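Long-range contact in nonsense-mediated mRNA decay protein 2 (Saccharomyces cerevisiae, PDB 4LUN), which takes part in the nonsense-mediated decay of mRNAs that carry premature stop codons, here represented by its N-terminal mIF4G domain: residues P181-L191 / L231-F242. Numbering follows the deposited sequence.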
# COMPACT_ATOMS: atom_id res chain seq x y z
N PRO A 181 -4.33 -6.92 -12.87
CA PRO A 181 -3.22 -6.01 -12.58
C PRO A 181 -2.73 -6.26 -11.16
O PRO A 181 -3.56 -6.59 -10.30
CB PRO A 181 -3.87 -4.62 -12.66
CG PRO A 181 -5.02 -4.81 -13.59
CD PRO A 181 -5.55 -6.19 -13.27
N LEU A 182 -1.44 -6.09 -10.91
CA LEU A 182 -0.84 -6.45 -9.62
C LEU A 182 -1.41 -5.64 -8.46
O LEU A 182 -1.66 -6.19 -7.38
CB LEU A 182 0.68 -6.31 -9.69
CG LEU A 182 1.49 -6.77 -8.46
CD1 LEU A 182 1.00 -8.12 -7.94
CD2 LEU A 182 2.98 -6.84 -8.80
N LEU A 183 -1.63 -4.34 -8.68
CA LEU A 183 -2.26 -3.52 -7.65
C LEU A 183 -3.65 -4.01 -7.29
O LEU A 183 -4.04 -3.94 -6.14
CB LEU A 183 -2.34 -2.04 -8.05
CG LEU A 183 -1.06 -1.24 -7.88
CD1 LEU A 183 -1.17 0.09 -8.63
CD2 LEU A 183 -0.81 -0.99 -6.38
N PHE A 184 -4.41 -4.48 -8.27
CA PHE A 184 -5.74 -5.02 -8.01
C PHE A 184 -5.62 -6.24 -7.09
O PHE A 184 -6.37 -6.38 -6.11
CB PHE A 184 -6.44 -5.39 -9.35
CG PHE A 184 -7.76 -6.11 -9.19
CD1 PHE A 184 -8.96 -5.41 -9.22
CD2 PHE A 184 -7.79 -7.49 -9.03
CE1 PHE A 184 -10.17 -6.08 -9.10
CE2 PHE A 184 -8.99 -8.16 -8.89
CZ PHE A 184 -10.18 -7.45 -8.92
N SER A 185 -4.65 -7.11 -7.39
CA SER A 185 -4.43 -8.33 -6.62
C SER A 185 -4.07 -8.01 -5.18
O SER A 185 -4.62 -8.59 -4.23
CB SER A 185 -3.36 -9.22 -7.25
OG SER A 185 -3.80 -9.70 -8.52
N ILE A 186 -3.16 -7.06 -5.02
CA ILE A 186 -2.75 -6.61 -3.68
C ILE A 186 -3.93 -6.02 -2.89
O ILE A 186 -4.16 -6.35 -1.71
CB ILE A 186 -1.62 -5.59 -3.81
CG1 ILE A 186 -0.35 -6.28 -4.31
CG2 ILE A 186 -1.32 -4.89 -2.46
CD1 ILE A 186 0.71 -5.30 -4.80
N LEU A 187 -4.66 -5.11 -3.51
CA LEU A 187 -5.76 -4.46 -2.79
C LEU A 187 -6.89 -5.42 -2.47
O LEU A 187 -7.49 -5.34 -1.39
CB LEU A 187 -6.26 -3.24 -3.56
CG LEU A 187 -5.33 -2.04 -3.38
CD1 LEU A 187 -5.47 -1.05 -4.54
CD2 LEU A 187 -5.68 -1.39 -2.05
N ARG A 188 -7.19 -6.35 -3.37
CA ARG A 188 -8.25 -7.32 -3.08
C ARG A 188 -7.92 -8.17 -1.85
O ARG A 188 -8.82 -8.57 -1.10
CB ARG A 188 -8.53 -8.23 -4.27
CG ARG A 188 -9.87 -8.95 -4.12
CD ARG A 188 -10.54 -9.19 -5.44
NE ARG A 188 -10.01 -10.37 -6.11
CZ ARG A 188 -10.64 -11.01 -7.09
NH1 ARG A 188 -11.82 -10.58 -7.51
NH2 ARG A 188 -10.09 -12.07 -7.65
N GLU A 189 -6.64 -8.44 -1.65
CA GLU A 189 -6.19 -9.17 -0.47
C GLU A 189 -6.30 -8.30 0.80
O GLU A 189 -7.01 -8.65 1.72
CB GLU A 189 -4.75 -9.69 -0.65
CG GLU A 189 -4.09 -10.26 0.63
CD GLU A 189 -4.48 -11.70 0.95
OE1 GLU A 189 -5.41 -12.22 0.30
OE2 GLU A 189 -3.84 -12.32 1.84
N ILE A 190 -5.59 -7.17 0.82
CA ILE A 190 -5.46 -6.41 2.07
C ILE A 190 -6.76 -5.72 2.52
O ILE A 190 -6.96 -5.49 3.71
CB ILE A 190 -4.27 -5.42 2.02
CG1 ILE A 190 -4.50 -4.30 1.00
CG2 ILE A 190 -2.95 -6.20 1.75
CD1 ILE A 190 -3.28 -3.37 0.85
N LEU A 191 -7.66 -5.42 1.60
CA LEU A 191 -8.92 -4.81 1.99
C LEU A 191 -9.84 -5.81 2.68
O LEU A 191 -10.83 -5.42 3.30
CB LEU A 191 -9.63 -4.21 0.79
CG LEU A 191 -8.92 -3.00 0.19
CD1 LEU A 191 -9.69 -2.50 -1.02
CD2 LEU A 191 -8.80 -1.90 1.22
N LEU A 231 -5.87 -1.42 -15.73
CA LEU A 231 -5.72 -1.11 -14.29
C LEU A 231 -6.79 -0.17 -13.75
O LEU A 231 -7.43 -0.48 -12.74
CB LEU A 231 -4.34 -0.52 -13.98
CG LEU A 231 -4.15 -0.01 -12.54
CD1 LEU A 231 -4.07 -1.18 -11.55
CD2 LEU A 231 -2.90 0.84 -12.41
N LYS A 232 -7.00 0.97 -14.40
CA LYS A 232 -7.97 1.93 -13.88
C LYS A 232 -9.39 1.35 -13.79
O LYS A 232 -10.09 1.55 -12.79
CB LYS A 232 -7.93 3.25 -14.67
CG LYS A 232 -6.70 4.07 -14.34
CD LYS A 232 -6.66 5.42 -15.08
CE LYS A 232 -7.73 6.37 -14.61
NZ LYS A 232 -7.41 7.79 -15.02
N GLY A 233 -9.79 0.59 -14.80
CA GLY A 233 -11.07 -0.10 -14.80
C GLY A 233 -11.20 -1.12 -13.69
O GLY A 233 -12.25 -1.24 -13.05
N ALA A 234 -10.13 -1.88 -13.46
CA ALA A 234 -10.13 -2.92 -12.44
C ALA A 234 -10.22 -2.29 -11.07
O ALA A 234 -10.97 -2.75 -10.21
CB ALA A 234 -8.85 -3.76 -12.54
N LEU A 235 -9.46 -1.23 -10.87
CA LEU A 235 -9.48 -0.54 -9.58
C LEU A 235 -10.82 0.13 -9.30
O LEU A 235 -11.29 0.16 -8.16
CB LEU A 235 -8.36 0.49 -9.51
CG LEU A 235 -6.94 -0.04 -9.40
CD1 LEU A 235 -5.97 1.14 -9.37
CD2 LEU A 235 -6.78 -0.92 -8.14
N GLN A 236 -11.42 0.71 -10.33
CA GLN A 236 -12.72 1.33 -10.19
C GLN A 236 -13.76 0.28 -9.79
O GLN A 236 -14.60 0.52 -8.92
CB GLN A 236 -13.12 2.07 -11.48
CG GLN A 236 -12.88 3.59 -11.44
CD GLN A 236 -11.63 4.05 -12.19
OE1 GLN A 236 -10.50 3.91 -11.71
NE2 GLN A 236 -11.84 4.62 -13.38
N SER A 237 -13.70 -0.89 -10.41
CA SER A 237 -14.63 -1.98 -10.09
C SER A 237 -14.43 -2.44 -8.66
O SER A 237 -15.40 -2.60 -7.89
CB SER A 237 -14.42 -3.17 -11.03
OG SER A 237 -15.17 -4.29 -10.57
N LEU A 238 -13.18 -2.66 -8.28
CA LEU A 238 -12.86 -3.10 -6.93
C LEU A 238 -13.32 -2.12 -5.88
O LEU A 238 -13.90 -2.50 -4.86
CB LEU A 238 -11.35 -3.30 -6.80
CG LEU A 238 -10.80 -3.78 -5.45
CD1 LEU A 238 -11.40 -5.12 -5.09
CD2 LEU A 238 -9.27 -3.86 -5.52
N PHE A 239 -13.09 -0.83 -6.12
CA PHE A 239 -13.42 0.16 -5.10
C PHE A 239 -14.91 0.43 -5.02
O PHE A 239 -15.43 0.66 -3.94
CB PHE A 239 -12.59 1.44 -5.27
CG PHE A 239 -11.24 1.37 -4.62
CD1 PHE A 239 -10.89 2.23 -3.58
CD2 PHE A 239 -10.33 0.40 -5.01
CE1 PHE A 239 -9.65 2.14 -2.98
CE2 PHE A 239 -9.08 0.31 -4.40
CZ PHE A 239 -8.74 1.19 -3.39
N LYS A 240 -15.61 0.39 -6.16
CA LYS A 240 -17.06 0.55 -6.15
C LYS A 240 -17.75 -0.62 -5.43
O LYS A 240 -18.70 -0.42 -4.70
CB LYS A 240 -17.59 0.77 -7.57
CG LYS A 240 -17.33 2.20 -8.07
CD LYS A 240 -17.90 2.43 -9.47
CE LYS A 240 -17.31 3.69 -10.09
NZ LYS A 240 -17.82 4.94 -9.46
N ASN A 241 -17.24 -1.83 -5.62
CA ASN A 241 -17.71 -2.95 -4.82
C ASN A 241 -17.42 -2.77 -3.33
O ASN A 241 -18.25 -3.10 -2.48
CB ASN A 241 -17.10 -4.27 -5.29
CG ASN A 241 -17.87 -4.86 -6.45
OD1 ASN A 241 -18.97 -5.38 -6.27
ND2 ASN A 241 -17.29 -4.78 -7.64
N PHE A 242 -16.25 -2.23 -3.03
CA PHE A 242 -15.85 -2.01 -1.64
C PHE A 242 -16.73 -0.94 -1.04
O PHE A 242 -17.10 -1.00 0.13
CB PHE A 242 -14.37 -1.62 -1.58
CG PHE A 242 -13.83 -1.56 -0.18
CD1 PHE A 242 -13.43 -2.72 0.48
CD2 PHE A 242 -13.70 -0.36 0.46
CE1 PHE A 242 -12.93 -2.67 1.76
CE2 PHE A 242 -13.21 -0.29 1.76
CZ PHE A 242 -12.82 -1.45 2.41
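L238 of helix 231-271 reaches into helix 182-190 between F184, L187 and R188, a worked example of how two nearly parallel helices are joined mainly by apolar side chains. Its chain can be followed outward: CB lies 3.8 Å from CE1 of F184, CD1 turns to CD of R188, and CD2 ends 3.6 Å from CB of L187. With CG anti to the backbone N (chi1 -179°), the two methyls are carried across to the neighbouring helix. The F184 ring leans over in the same way (chi1 173°) and presents its edge, near the ring plane, to the carbonyl oxygen of A234, CD1 to O 3.5 Å. Its CE2 also lies against one face of the R188 guanidinium, offset toward the rim. Cutting F184 back to an alanine is likely to open a gap beside A234 and L238 and to leave that guanidinium without the ring atom against its face. At the N-terminal ends P181, the N-cap residue, sets CB 3.6 Å from CD1 of L231. Deeper in, L187 CD1 meets L235 CD2 and, in the plane of the ring, the edge of F239 at CE2 (3.9 Å). Beyond it L191 lays CD1 over one face of the F242 ring, 4.0 Å from the ring's CD1. Helix 201-210, between the two in sequence, packs on both, F207 touching L187 and A204 touching F242. With axes 9.4 Å apart at only 15°, this is consistent with the all-helical HEAT-repeat architecture of the mIF4G domain, where helices one apart in the chain can run nearly parallel.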